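Local coordinates for hypothetical protein PH1789 (Pyrococcus horikoshii, PDB 1WR2), which is of unknown function but carries an ATP-grasp domain, an alpha+beta fold with two antiparallel sheets, at residues Val21-Lys26 against Glu106-Leu111; Gly56-Leu61 against Met78-Asn83; Asp150-Leu155 against Ile167-Ala172. All blocks are in the same frame, centred on the assembly; numbering follows the deposited sequence.

Interaction 1. Residues Val21-Lys26 against Glu106-Leu111; sequences VEYEAK and EILGVL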
ATOM      1  N   VAL A  21       5.992   1.580   8.340  1.00 37.60           N
ATOM      2  CA  VAL A  21       4.951   2.577   8.101  1.00 34.59           C
ATOM      3  C   VAL A  21       4.760   2.697   6.593  1.00 33.02           C
ATOM      4  O   VAL A  21       5.604   2.258   5.822  1.00 32.76           O
ATOM      5  CB  VAL A  21       5.316   3.957   8.720  1.00 36.42           C
ATOM      6  CG1 VAL A  21       5.390   3.831  10.245  1.00 34.17           C
ATOM      7  CG2 VAL A  21       6.630   4.448   8.167  1.00 34.24           C
ATOM      8  N   GLU A  22       3.649   3.282   6.173  1.00 33.31           N
ATOM      9  CA  GLU A  22       3.334   3.390   4.754  1.00 34.51           C
ATOM     10  C   GLU A  22       4.462   3.848   3.836  1.00 34.06           C
ATOM     11  O   GLU A  22       4.702   3.222   2.808  1.00 32.54           O
ATOM     12  CB  GLU A  22       2.120   4.301   4.550  1.00 36.63           C
ATOM     13  CG  GLU A  22       1.592   4.318   3.124  1.00 35.35           C
ATOM     14  CD  GLU A  22       0.338   5.168   2.976  1.00 35.43           C
ATOM     15  OE1 GLU A  22      -0.268   5.536   4.009  1.00 33.06           O
ATOM     16  OE2 GLU A  22      -0.043   5.457   1.827  1.00 34.07           O
ATOM     17  N   TYR A  23       5.171   4.916   4.196  1.00 34.66           N
ATOM     18  CA  TYR A  23       6.223   5.392   3.310  1.00 37.32           C
ATOM     19  C   TYR A  23       7.391   4.432   3.220  1.00 37.42           C
ATOM     20  O   TYR A  23       8.018   4.332   2.170  1.00 37.82           O
ATOM     21  CB  TYR A  23       6.692   6.810   3.702  1.00 41.83           C
ATOM     22  CG  TYR A  23       7.659   6.893   4.860  1.00 44.32           C
ATOM     23  CD1 TYR A  23       9.010   6.586   4.695  1.00 46.48           C
ATOM     24  CD2 TYR A  23       7.223   7.282   6.124  1.00 45.64           C
ATOM     25  CE1 TYR A  23       9.905   6.664   5.774  1.00 47.75           C
ATOM     26  CE2 TYR A  23       8.102   7.361   7.202  1.00 46.79           C
ATOM     27  CZ  TYR A  23       9.438   7.050   7.021  1.00 46.94           C
ATOM     28  OH  TYR A  23      10.291   7.112   8.091  1.00 47.99           O
ATOM     29  N   GLU A  24       7.676   3.703   4.301  1.00 35.88           N
ATOM     30  CA  GLU A  24       8.792   2.744   4.294  1.00 37.65           C
ATOM     31  C   GLU A  24       8.428   1.532   3.448  1.00 36.61           C
ATOM     32  O   GLU A  24       9.258   1.007   2.710  1.00 39.05           O
ATOM     33  CB  GLU A  24       9.122   2.270   5.712  1.00 36.06           C
ATOM     34  CG  GLU A  24       9.523   3.382   6.653  1.00 39.03           C
ATOM     35  CD  GLU A  24       9.606   2.918   8.094  1.00 39.82           C
ATOM     36  OE1 GLU A  24       8.746   2.112   8.505  1.00 37.53           O
ATOM     37  OE2 GLU A  24      10.520   3.371   8.812  1.00 41.89           O
ATOM     38  N   ALA A  25       7.188   1.074   3.585  1.00 35.72           N
ATOM     39  CA  ALA A  25       6.704  -0.067   2.811  1.00 33.44           C
ATOM     40  C   ALA A  25       6.788   0.279   1.324  1.00 32.94           C
ATOM     41  O   ALA A  25       7.323  -0.492   0.522  1.00 31.27           O
ATOM     42  CB  ALA A  25       5.259  -0.384   3.195  1.00 31.46           C
ATOM     43  N   LYS A  26       6.271   1.447   0.959  1.00 32.22           N
ATOM     44  CA  LYS A  26       6.280   1.871  -0.436  1.00 34.23           C
ATOM     45  C   LYS A  26       7.672   2.002  -1.044  1.00 37.00           C
ATOM     46  O   LYS A  26       7.843   1.824  -2.250  1.00 38.29           O
ATOM     47  CB  LYS A  26       5.490   3.163  -0.592  1.00 33.60           C
ATOM     48  CG  LYS A  26       3.995   2.928  -0.470  1.00 31.96           C
ATOM     49  CD  LYS A  26       3.231   4.230  -0.491  1.00 32.98           C
ATOM     50  CE  LYS A  26       1.733   3.997  -0.510  1.00 32.76           C
ATOM     51  NZ  LYS A  26       1.018   5.311  -0.465  1.00 34.06           N
ATOM     52  N   GLU A 106       5.389   7.704  18.307  1.00 41.11           N
ATOM     53  CA  GLU A 106       6.524   8.387  17.704  1.00 42.34           C
ATOM     54  C   GLU A 106       5.978   8.913  16.372  1.00 41.89           C
ATOM     55  O   GLU A 106       5.427   8.144  15.587  1.00 41.30           O
ATOM     56  CB  GLU A 106       7.679   7.406  17.452  1.00 43.02           C
ATOM     57  CG  GLU A 106       8.738   7.932  16.479  1.00 47.01           C
ATOM     58  CD  GLU A 106       9.927   7.001  16.314  1.00 47.53           C
ATOM     59  OE1 GLU A 106       9.731   5.770  16.258  1.00 49.91           O
ATOM     60  OE2 GLU A 106      11.064   7.507  16.221  1.00 50.75           O
ATOM     61  N   ILE A 107       6.086  10.218  16.127  1.00 40.85           N
ATOM     62  CA  ILE A 107       5.584  10.768  14.871  1.00 40.51           C
ATOM     63  C   ILE A 107       6.760  10.907  13.913  1.00 39.44           C
ATOM     64  O   ILE A 107       7.656  11.713  14.136  1.00 38.28           O
ATOM     65  CB  ILE A 107       4.922  12.150  15.072  1.00 40.90           C
ATOM     66  CG1 ILE A 107       3.853  12.072  16.165  1.00 42.62           C
ATOM     67  CG2 ILE A 107       4.278  12.608  13.770  1.00 40.62           C
ATOM     68  CD1 ILE A 107       2.690  11.146  15.845  1.00 43.20           C
ATOM     69  N   LEU A 108       6.766  10.103  12.858  1.00 38.37           N
ATOM     70  CA  LEU A 108       7.849  10.143  11.884  1.00 39.19           C
ATOM     71  C   LEU A 108       7.662  11.244  10.851  1.00 39.17           C
ATOM     72  O   LEU A 108       8.601  11.600  10.138  1.00 39.61           O
ATOM     73  CB  LEU A 108       7.969   8.797  11.166  1.00 40.35           C
ATOM     74  CG  LEU A 108       8.355   7.597  12.033  1.00 40.92           C
ATOM     75  CD1 LEU A 108       8.422   6.342  11.168  1.00 42.28           C
ATOM     76  CD2 LEU A 108       9.698   7.861  12.693  1.00 42.65           C
ATOM     77  N   GLY A 109       6.446  11.773  10.767  1.00 36.89           N
ATOM     78  CA  GLY A 109       6.166  12.822   9.805  1.00 35.02           C
ATOM     79  C   GLY A 109       4.799  12.633   9.183  1.00 32.92           C
ATOM     80  O   GLY A 109       4.029  11.794   9.636  1.00 32.03           O
ATOM     81  N   VAL A 110       4.491  13.413   8.151  1.00 31.04           N
ATOM     82  CA  VAL A 110       3.202  13.315   7.481  1.00 29.44           C
ATOM     83  C   VAL A 110       3.380  13.113   5.989  1.00 30.82           C
ATOM     84  O   VAL A 110       4.091  13.871   5.328  1.00 28.63           O
ATOM     85  CB  VAL A 110       2.353  14.579   7.693  1.00 26.72           C
ATOM     86  CG1 VAL A 110       1.044  14.452   6.933  1.00 28.01           C
ATOM     87  CG2 VAL A 110       2.094  14.777   9.167  1.00 29.01           C
ATOM     88  N   LEU A 111       2.735  12.086   5.462  1.00 31.33           N
ATOM     89  CA  LEU A 111       2.836  11.795   4.046  1.00 32.46           C
ATOM     90  C   LEU A 111       1.875  12.697   3.278  1.00 34.00           C
ATOM     91  O   LEU A 111       0.675  12.768   3.590  1.00 33.98           O
ATOM     92  CB  LEU A 111       2.506  10.315   3.800  1.00 34.23           C
ATOM     93  CG  LEU A 111       3.062   9.664   2.532  1.00 38.62           C
ATOM     94  CD1 LEU A 111       4.548   9.964   2.416  1.00 39.34           C
ATOM     95  CD2 LEU A 111       2.828   8.158   2.577  1.00 38.64           C
TER

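Interaction 2. Residues Gly56-Leu61 against Met78-Asn83; sequences GYPVVL and MLNIKN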
ATOM      1  N   GLY A  56       0.733  19.457  -6.405  1.00 53.33           N
ATOM      2  CA  GLY A  56      -0.542  20.042  -6.796  1.00 53.13           C
ATOM      3  C   GLY A  56      -1.770  19.605  -6.012  1.00 51.72           C
ATOM      4  O   GLY A  56      -1.952  18.418  -5.739  1.00 51.10           O
ATOM      5  N   TYR A  57      -2.618  20.568  -5.653  1.00 50.43           N
ATOM      6  CA  TYR A  57      -3.847  20.276  -4.911  1.00 48.80           C
ATOM      7  C   TYR A  57      -4.906  19.707  -5.857  1.00 48.00           C
ATOM      8  O   TYR A  57      -4.863  19.952  -7.063  1.00 48.40           O
ATOM      9  CB  TYR A  57      -4.398  21.547  -4.251  1.00 48.57           C
ATOM     10  CG  TYR A  57      -3.594  22.062  -3.076  1.00 46.82           C
ATOM     11  CD1 TYR A  57      -2.484  22.885  -3.264  1.00 46.26           C
ATOM     12  CD2 TYR A  57      -3.954  21.725  -1.766  1.00 46.36           C
ATOM     13  CE1 TYR A  57      -1.749  23.368  -2.167  1.00 46.98           C
ATOM     14  CE2 TYR A  57      -3.233  22.193  -0.672  1.00 44.13           C
ATOM     15  CZ  TYR A  57      -2.135  23.014  -0.874  1.00 46.63           C
ATOM     16  OH  TYR A  57      -1.440  23.486   0.219  1.00 43.11           O
ATOM     17  N   PRO A  58      -5.874  18.944  -5.327  1.00 45.09           N
ATOM     18  CA  PRO A  58      -6.054  18.572  -3.918  1.00 44.33           C
ATOM     19  C   PRO A  58      -5.110  17.453  -3.487  1.00 41.75           C
ATOM     20  O   PRO A  58      -4.712  16.618  -4.298  1.00 39.05           O
ATOM     21  CB  PRO A  58      -7.514  18.140  -3.869  1.00 43.93           C
ATOM     22  CG  PRO A  58      -7.689  17.472  -5.200  1.00 46.31           C
ATOM     23  CD  PRO A  58      -6.998  18.445  -6.142  1.00 46.07           C
ATOM     24  N   VAL A  59      -4.763  17.430  -2.204  1.00 41.28           N
ATOM     25  CA  VAL A  59      -3.858  16.407  -1.691  1.00 38.56           C
ATOM     26  C   VAL A  59      -4.442  15.663  -0.501  1.00 39.22           C
ATOM     27  O   VAL A  59      -5.499  16.026   0.022  1.00 39.14           O
ATOM     28  CB  VAL A  59      -2.509  17.019  -1.261  1.00 38.38           C
ATOM     29  CG1 VAL A  59      -1.896  17.795  -2.425  1.00 41.13           C
ATOM     30  CG2 VAL A  59      -2.709  17.932  -0.056  1.00 38.61           C
ATOM     31  N   VAL A  60      -3.728  14.621  -0.090  1.00 37.10           N
ATOM     32  CA  VAL A  60      -4.095  13.772   1.036  1.00 35.78           C
ATOM     33  C   VAL A  60      -3.004  13.892   2.091  1.00 34.91           C
ATOM     34  O   VAL A  60      -1.824  13.963   1.747  1.00 33.89           O
ATOM     35  CB  VAL A  60      -4.144  12.281   0.616  1.00 34.00           C
ATOM     36  CG1 VAL A  60      -4.252  11.389   1.844  1.00 35.90           C
ATOM     37  CG2 VAL A  60      -5.308  12.039  -0.312  1.00 40.49           C
ATOM     38  N   LEU A  61      -3.386  13.936   3.366  1.00 33.74           N
ATOM     39  CA  LEU A  61      -2.397  13.973   4.438  1.00 35.11           C
ATOM     40  C   LEU A  61      -2.571  12.681   5.223  1.00 35.00           C
ATOM     41  O   LEU A  61      -3.696  12.279   5.529  1.00 35.62           O
ATOM     42  CB  LEU A  61      -2.592  15.182   5.364  1.00 34.90           C
ATOM     43  CG  LEU A  61      -2.227  16.567   4.822  1.00 35.97           C
ATOM     44  CD1 LEU A  61      -2.313  17.575   5.964  1.00 33.60           C
ATOM     45  CD2 LEU A  61      -0.805  16.561   4.238  1.00 35.51           C
ATOM     46  N   MET A  78      -6.432  12.442   6.119  1.00 41.74           N
ATOM     47  CA  MET A  78      -7.413  13.427   5.652  1.00 40.80           C
ATOM     48  C   MET A  78      -7.336  13.561   4.130  1.00 42.15           C
ATOM     49  O   MET A  78      -6.258  13.761   3.562  1.00 37.57           O
ATOM     50  CB  MET A  78      -7.175  14.785   6.322  1.00 40.94           C
ATOM     51  CG  MET A  78      -7.523  14.820   7.811  1.00 41.30           C
ATOM     52  SD  MET A  78      -9.290  14.509   8.134  1.00 44.82           S
ATOM     53  CE  MET A  78      -9.303  14.470   9.928  1.00 41.08           C
ATOM     54  N   LEU A  79      -8.491  13.457   3.480  1.00 42.63           N
ATOM     55  CA  LEU A  79      -8.556  13.508   2.029  1.00 44.84           C
ATOM     56  C   LEU A  79      -9.036  14.811   1.396  1.00 45.41           C
ATOM     57  O   LEU A  79      -9.527  15.716   2.067  1.00 43.92           O
ATOM     58  CB  LEU A  79      -9.443  12.366   1.530  1.00 46.43           C
ATOM     59  CG  LEU A  79      -9.174  10.950   2.045  1.00 46.29           C
ATOM     60  CD1 LEU A  79     -10.170  10.006   1.388  1.00 48.12           C
ATOM     61  CD2 LEU A  79      -7.757  10.512   1.722  1.00 46.94           C
ATOM     62  N   ASN A  80      -8.877  14.873   0.076  1.00 46.33           N
ATOM     63  CA  ASN A  80      -9.284  16.000  -0.752  1.00 45.57           C
ATOM     64  C   ASN A  80      -9.093  17.393  -0.158  1.00 45.06           C
ATOM     65  O   ASN A  80     -10.025  18.202  -0.118  1.00 45.07           O
ATOM     66  CB  ASN A  80     -10.740  15.802  -1.191  1.00 49.94           C
ATOM     67  CG  ASN A  80     -11.092  16.613  -2.424  1.00 53.56           C
ATOM     68  OD1 ASN A  80     -10.869  16.176  -3.556  1.00 54.06           O
ATOM     69  ND2 ASN A  80     -11.660  17.796  -2.213  1.00 54.06           N
ATOM     70  N   ILE A  81      -7.873  17.667   0.294  1.00 41.66           N
ATOM     71  CA  ILE A  81      -7.516  18.966   0.857  1.00 41.88           C
ATOM     72  C   ILE A  81      -7.316  19.889  -0.346  1.00 44.55           C
ATOM     73  O   ILE A  81      -6.359  19.736  -1.102  1.00 43.50           O
ATOM     74  CB  ILE A  81      -6.210  18.867   1.655  1.00 38.95           C
ATOM     75  CG1 ILE A  81      -6.417  17.928   2.853  1.00 40.93           C
ATOM     76  CG2 ILE A  81      -5.760  20.246   2.069  1.00 40.36           C
ATOM     77  CD1 ILE A  81      -5.137  17.510   3.571  1.00 39.17           C
ATOM     78  N   LYS A  82      -8.209  20.858  -0.509  1.00 46.26           N
ATOM     79  CA  LYS A  82      -8.154  21.741  -1.667  1.00 49.00           C
ATOM     80  C   LYS A  82      -7.193  22.920  -1.651  1.00 50.20           C
ATOM     81  O   LYS A  82      -6.804  23.408  -2.715  1.00 51.49           O
ATOM     82  CB  LYS A  82      -9.564  22.242  -1.983  1.00 49.93           C
ATOM     83  CG  LYS A  82     -10.597  21.127  -2.075  1.00 53.69           C
ATOM     84  CD  LYS A  82     -11.896  21.576  -2.733  1.00 56.51           C
ATOM     85  CE  LYS A  82     -12.481  22.823  -2.076  1.00 57.74           C
ATOM     86  NZ  LYS A  82     -11.700  24.053  -2.415  1.00 59.94           N
ATOM     87  N   ASN A  83      -6.796  23.384  -0.474  1.00 50.79           N
ATOM     88  CA  ASN A  83      -5.895  24.527  -0.421  1.00 51.54           C
ATOM     89  C   ASN A  83      -5.016  24.586   0.817  1.00 52.04           C
ATOM     90  O   ASN A  83      -5.104  23.741   1.708  1.00 50.56           O
ATOM     91  CB  ASN A  83      -6.704  25.820  -0.524  1.00 53.64           C
ATOM     92  CG  ASN A  83      -7.743  25.938   0.571  1.00 55.12           C
ATOM     93  OD1 ASN A  83      -7.410  25.940   1.760  1.00 53.96           O
ATOM     94  ND2 ASN A  83      -9.013  26.029   0.178  1.00 54.46           N
TER

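Interaction 3. Residues Asp150-Leu155 against Ile167-Ala172; sequences DVTFRL and IQEIKA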
ATOM      1  N   ASP A 150     -13.918 -13.694  -1.142  1.00 38.05           N
ATOM      2  CA  ASP A 150     -13.552 -14.152  -2.479  1.00 38.82           C
ATOM      3  C   ASP A 150     -12.091 -13.844  -2.813  1.00 37.50           C
ATOM      4  O   ASP A 150     -11.782 -12.832  -3.432  1.00 36.77           O
ATOM      5  CB  ASP A 150     -14.490 -13.500  -3.500  1.00 37.36           C
ATOM      6  CG  ASP A 150     -14.203 -13.919  -4.927  1.00 37.95           C
ATOM      7  OD1 ASP A 150     -13.993 -15.132  -5.174  1.00 35.40           O
ATOM      8  OD2 ASP A 150     -14.210 -13.025  -5.804  1.00 37.70           O
ATOM      9  N   VAL A 151     -11.193 -14.723  -2.385  1.00 36.09           N
ATOM     10  CA  VAL A 151      -9.775 -14.533  -2.640  1.00 36.90           C
ATOM     11  C   VAL A 151      -9.169 -15.836  -3.129  1.00 37.27           C
ATOM     12  O   VAL A 151      -9.562 -16.913  -2.687  1.00 39.81           O
ATOM     13  CB  VAL A 151      -9.025 -14.090  -1.355  1.00 36.85           C
ATOM     14  CG1 VAL A 151      -9.723 -12.886  -0.732  1.00 36.58           C
ATOM     15  CG2 VAL A 151      -8.979 -15.235  -0.358  1.00 43.19           C
ATOM     16  N   THR A 152      -8.222 -15.735  -4.052  1.00 36.07           N
ATOM     17  CA  THR A 152      -7.540 -16.914  -4.567  1.00 35.95           C
ATOM     18  C   THR A 152      -6.088 -16.763  -4.117  1.00 35.14           C
ATOM     19  O   THR A 152      -5.667 -15.652  -3.774  1.00 30.64           O
ATOM     20  CB  THR A 152      -7.619 -16.979  -6.112  1.00 35.97           C
ATOM     21  OG1 THR A 152      -7.054 -15.788  -6.685  1.00 37.11           O
ATOM     22  CG2 THR A 152      -9.069 -17.110  -6.555  1.00 39.11           C
ATOM     23  N   PHE A 153      -5.333 -17.859  -4.096  1.00 33.54           N
ATOM     24  CA  PHE A 153      -3.939 -17.783  -3.672  1.00 35.17           C
ATOM     25  C   PHE A 153      -3.036 -18.718  -4.466  1.00 35.35           C
ATOM     26  O   PHE A 153      -3.508 -19.574  -5.223  1.00 34.46           O
ATOM     27  CB  PHE A 153      -3.818 -18.085  -2.168  1.00 36.42           C
ATOM     28  CG  PHE A 153      -3.782 -19.553  -1.835  1.00 39.38           C
ATOM     29  CD1 PHE A 153      -2.570 -20.247  -1.808  1.00 41.79           C
ATOM     30  CD2 PHE A 153      -4.954 -20.247  -1.557  1.00 39.48           C
ATOM     31  CE1 PHE A 153      -2.529 -21.619  -1.507  1.00 41.61           C
ATOM     32  CE2 PHE A 153      -4.928 -21.614  -1.254  1.00 42.78           C
ATOM     33  CZ  PHE A 153      -3.708 -22.302  -1.230  1.00 41.42           C
ATOM     34  N   ARG A 154      -1.731 -18.537  -4.289  1.00 33.93           N
ATOM     35  CA  ARG A 154      -0.731 -19.351  -4.970  1.00 35.96           C
ATOM     36  C   ARG A 154       0.533 -19.266  -4.120  1.00 35.67           C
ATOM     37  O   ARG A 154       0.731 -18.280  -3.407  1.00 33.87           O
ATOM     38  CB  ARG A 154      -0.466 -18.768  -6.363  1.00 36.75           C
ATOM     39  CG  ARG A 154      -0.570 -19.752  -7.519  1.00 45.20           C
ATOM     40  CD  ARG A 154      -1.838 -20.572  -7.438  1.00 44.48           C
ATOM     41  NE  ARG A 154      -2.462 -20.756  -8.740  1.00 44.83           N
ATOM     42  CZ  ARG A 154      -3.766 -20.626  -8.950  1.00 45.66           C
ATOM     43  NH1 ARG A 154      -4.570 -20.309  -7.941  1.00 43.34           N
ATOM     44  NH2 ARG A 154      -4.266 -20.811 -10.161  1.00 48.14           N
ATOM     45  N   LEU A 155       1.381 -20.287  -4.171  1.00 35.45           N
ATOM     46  CA  LEU A 155       2.617 -20.235  -3.397  1.00 36.68           C
ATOM     47  C   LEU A 155       3.652 -19.410  -4.161  1.00 36.95           C
ATOM     48  O   LEU A 155       3.728 -19.465  -5.390  1.00 36.33           O
ATOM     49  CB  LEU A 155       3.155 -21.644  -3.130  1.00 38.10           C
ATOM     50  CG  LEU A 155       2.270 -22.491  -2.217  1.00 38.99           C
ATOM     51  CD1 LEU A 155       2.942 -23.835  -1.931  1.00 40.47           C
ATOM     52  CD2 LEU A 155       2.022 -21.728  -0.916  1.00 36.22           C
ATOM     53  N   ILE A 167      -6.221 -14.873 -11.177  1.00 35.91           N
ATOM     54  CA  ILE A 167      -7.055 -13.705 -11.409  1.00 36.96           C
ATOM     55  C   ILE A 167      -8.401 -14.173 -11.956  1.00 37.76           C
ATOM     56  O   ILE A 167      -9.448 -13.610 -11.638  1.00 37.30           O
ATOM     57  CB  ILE A 167      -6.418 -12.736 -12.434  1.00 36.13           C
ATOM     58  CG1 ILE A 167      -5.089 -12.195 -11.895  1.00 35.00           C
ATOM     59  CG2 ILE A 167      -7.373 -11.577 -12.710  1.00 34.90           C
ATOM     60  CD1 ILE A 167      -4.383 -11.235 -12.859  1.00 35.10           C
ATOM     61  N   GLN A 168      -8.369 -15.224 -12.767  1.00 38.82           N
ATOM     62  CA  GLN A 168      -9.584 -15.756 -13.376  1.00 39.32           C
ATOM     63  C   GLN A 168     -10.403 -16.641 -12.443  1.00 37.59           C
ATOM     64  O   GLN A 168     -11.594 -16.855 -12.672  1.00 37.62           O
ATOM     65  CB  GLN A 168      -9.219 -16.539 -14.637  1.00 42.36           C
ATOM     66  CG  GLN A 168      -8.382 -15.738 -15.614  1.00 45.52           C
ATOM     67  CD  GLN A 168      -8.029 -16.513 -16.866  1.00 49.48           C
ATOM     68  OE1 GLN A 168      -7.741 -17.712 -16.811  1.00 49.53           O
ATOM     69  NE2 GLN A 168      -8.027 -15.824 -18.005  1.00 50.47           N
ATOM     70  N   GLU A 169      -9.767 -17.148 -11.394  1.00 37.58           N
ATOM     71  CA  GLU A 169     -10.429 -18.027 -10.443  1.00 37.39           C
ATOM     72  C   GLU A 169     -11.348 -17.350  -9.424  1.00 38.54           C
ATOM     73  O   GLU A 169     -12.173 -18.021  -8.801  1.00 39.20           O
ATOM     74  CB  GLU A 169      -9.376 -18.867  -9.707  1.00 39.15           C
ATOM     75  CG  GLU A 169      -8.497 -19.694 -10.633  1.00 39.26           C
ATOM     76  CD  GLU A 169      -7.505 -20.566  -9.885  1.00 39.85           C
ATOM     77  OE1 GLU A 169      -6.959 -20.111  -8.861  1.00 39.32           O
ATOM     78  OE2 GLU A 169      -7.263 -21.707 -10.333  1.00 42.14           O
ATOM     79  N   ILE A 170     -11.222 -16.036  -9.236  1.00 38.31           N
ATOM     80  CA  ILE A 170     -12.085 -15.361  -8.265  1.00 38.18           C
ATOM     81  C   ILE A 170     -13.505 -15.275  -8.810  1.00 38.95           C
ATOM     82  O   ILE A 170     -13.708 -15.106 -10.014  1.00 36.39           O
ATOM     83  CB  ILE A 170     -11.591 -13.924  -7.924  1.00 39.74           C
ATOM     84  CG1 ILE A 170     -11.518 -13.074  -9.194  1.00 37.14           C
ATOM     85  CG2 ILE A 170     -10.231 -13.989  -7.216  1.00 40.45           C
ATOM     86  CD1 ILE A 170     -11.173 -11.616  -8.929  1.00 41.21           C
ATOM     87  N   LYS A 171     -14.489 -15.396  -7.926  1.00 38.91           N
ATOM     88  CA  LYS A 171     -15.881 -15.339  -8.353  1.00 41.41           C
ATOM     89  C   LYS A 171     -16.191 -14.017  -9.049  1.00 42.12           C
ATOM     90  O   LYS A 171     -16.965 -13.974 -10.003  1.00 42.10           O
ATOM     91  CB  LYS A 171     -16.813 -15.511  -7.157  1.00 42.98           C
ATOM     92  CG  LYS A 171     -16.652 -16.832  -6.421  1.00 45.76           C
ATOM     93  CD  LYS A 171     -17.792 -17.043  -5.431  1.00 45.70           C
ATOM     94  CE  LYS A 171     -17.574 -18.286  -4.599  1.00 48.96           C
ATOM     95  NZ  LYS A 171     -16.291 -18.195  -3.843  1.00 51.66           N
ATOM     96  N   ALA A 172     -15.573 -12.945  -8.570  1.00 42.72           N
ATOM     97  CA  ALA A 172     -15.800 -11.623  -9.135  1.00 44.13           C
ATOM     98  C   ALA A 172     -15.034 -11.356 -10.424  1.00 45.79           C
ATOM     99  O   ALA A 172     -14.955 -10.210 -10.870  1.00 45.68           O
ATOM    100  CB  ALA A 172     -15.455 -10.564  -8.110  1.00 42.93           C
TER

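Interaction 1. Residues Val21-Lys26 against Glu106-Leu111
E22, whose carboxylate carbon lies against methyl CD2 of L111, has its oxygen OE2 gripped by two lysines. K26, one turn further along the helix, brings NZ to within 2.5 Å of E22 OE2 on the anti lone pair, and K62 of strand 59-64 forms a second salt bridge to the same oxygen; OE1 pairs with K71. With CG anti to the backbone N (chi1 -172°) and the chain extended, the carboxylate is carried toward the strand, where the L111 side chain passes at roughly a right angle to it. The other methyl of L111, CD1, sits 4.0 Å from CB of Y23. A second apolar meeting point is L108 CD1, which lies 3.7 Å from the Y23 hydroxyl oxygen OH and 4.0 Å from V21 CG2. E24 CG lies over one face of that tyrosine, offset toward the rim. V21 is the N-cap of helix 22-30, and E24, three residues on, accepts its N-H on OE1 at 2.8 Å, while E24 OE2 pairs with R17. Because K26 within the helix and K62, K71 and R17 outside it balance the buried acids, L108 and L111 can meet V21, Y23 and the stem of E22 in a contact without cross-segment hydrogen bonds.

Interaction 2. Residues Gly56-Leu61 against Met78-Asn83
The side chains of L61 and I81 cross at about a right angle, and methyl CD1 of I81 is pressed to 3.3 Å from L61 CG, closer than ordinary van der Waals contact. I81 has CG1 anti to its carbonyl carbon (chi1 -64°), which sends CD1 to L61 and leaves the CG2 branch for the Y57 ring, 4.2 Å from Y57 CE2. V59 lies on the same face of the sheet, its CG2 4.0 Å from I81 CB and the two side chains oblique to each other. On the other face V60 and L79 run side by side and point the same way, with L79 CD2 3.5 Å from V60 CG2. The ring of Y57 is used in two further ways: CA of N83 stands over its face, 4.0 Å from the ring centroid in a CH-pi contact, while the carbonyl O of I81 meets its edge in plane, 3.2 Å from Y57 CD2. The backbone supplies two antiparallel hydrogen-bonded pairs, V59 with I81 and L61 with M78, joining strand 59-64 to strand 77-81, an edge strand of a four-stranded sheet. Between the pairs lies a beta bulge, with L79 and N80 on one strand and V60 alone on the other. Just ahead of V59, P58 follows a cis peptide bond, and its CG comes 3.8 Å from N80 OD1. N83 is the N-cap of helix 84-101, its OD1 bonded to E86 N, and that helix also packs on M78 and I81.

Interaction 3. Residues Asp150-Leu155 against Ile167-Ala172
Both carboxylate oxygens of D150 are spent on consecutive backbone N-H groups: K171 N reaches OD1 at 2.8 Å, and A172 N reaches OD2 at 3.1 Å. Each donor comes in on the syn side, the second lying 34° out of the carboxylate plane. CG of D150 is turned anti to its own N (chi1 -180°), which carries the acid across to the chain just ahead of helix 173-177. The ammonium of K171 stays beyond salt-bridge range, with NZ 4.1 Å from D150 OD1, though its charge probably still favours the carboxylate. At the far end R154 and E169 come from opposite directions, and NH1 of R154 meets E169 OE1 at 2.6 Å. The guanidinium and carboxylate planes are 55° apart; NH2 adds only a weak bond to E169 OE2, and the NH1-OE1 bond is the main one. Strand 152-155 is an edge strand of the six-stranded antiparallel sheet, bonded through T152 and R154 to strand 133-140, and the segment 167-172 leaves helix 160-168 to run back along it. NH1 of R154 has a second acceptor, the carbonyl O of F153 at 3.0 Å, and both acceptors lie close to the guanidinium plane. R154 NE makes a long, weak ion pair with D162. Between the two polar ends, the T152 hydroxyl OG1 hydrogen-bonds to the carbonyl O of M166, and T152 CG2 presses to 3.4 Å from I170 CG2.

How the interactions relate
Interactions 1 and 2 share one four-stranded sheet: strands 109-114 and 59-64 are neighbours in it, and V110 CG1 touches L61 CD2 at 3.9 Å. Interaction 1 is buried and joins that sheet to helix 22-30 through apolar side chains, its charges paired partly within the helix and partly by neighbouring residues. Interaction 2, partly buried, lies within the sheet at its outer strand and relies on backbone hydrogen bonds. Interaction 3 is a surface contact at the edge strand of the other, six-stranded sheet, on the opposite side of the chain's centre and about 31 Å from interaction 1 between centres. There, side-chain carboxylates bridge the segments, bonding to backbone N-H groups and an arginine.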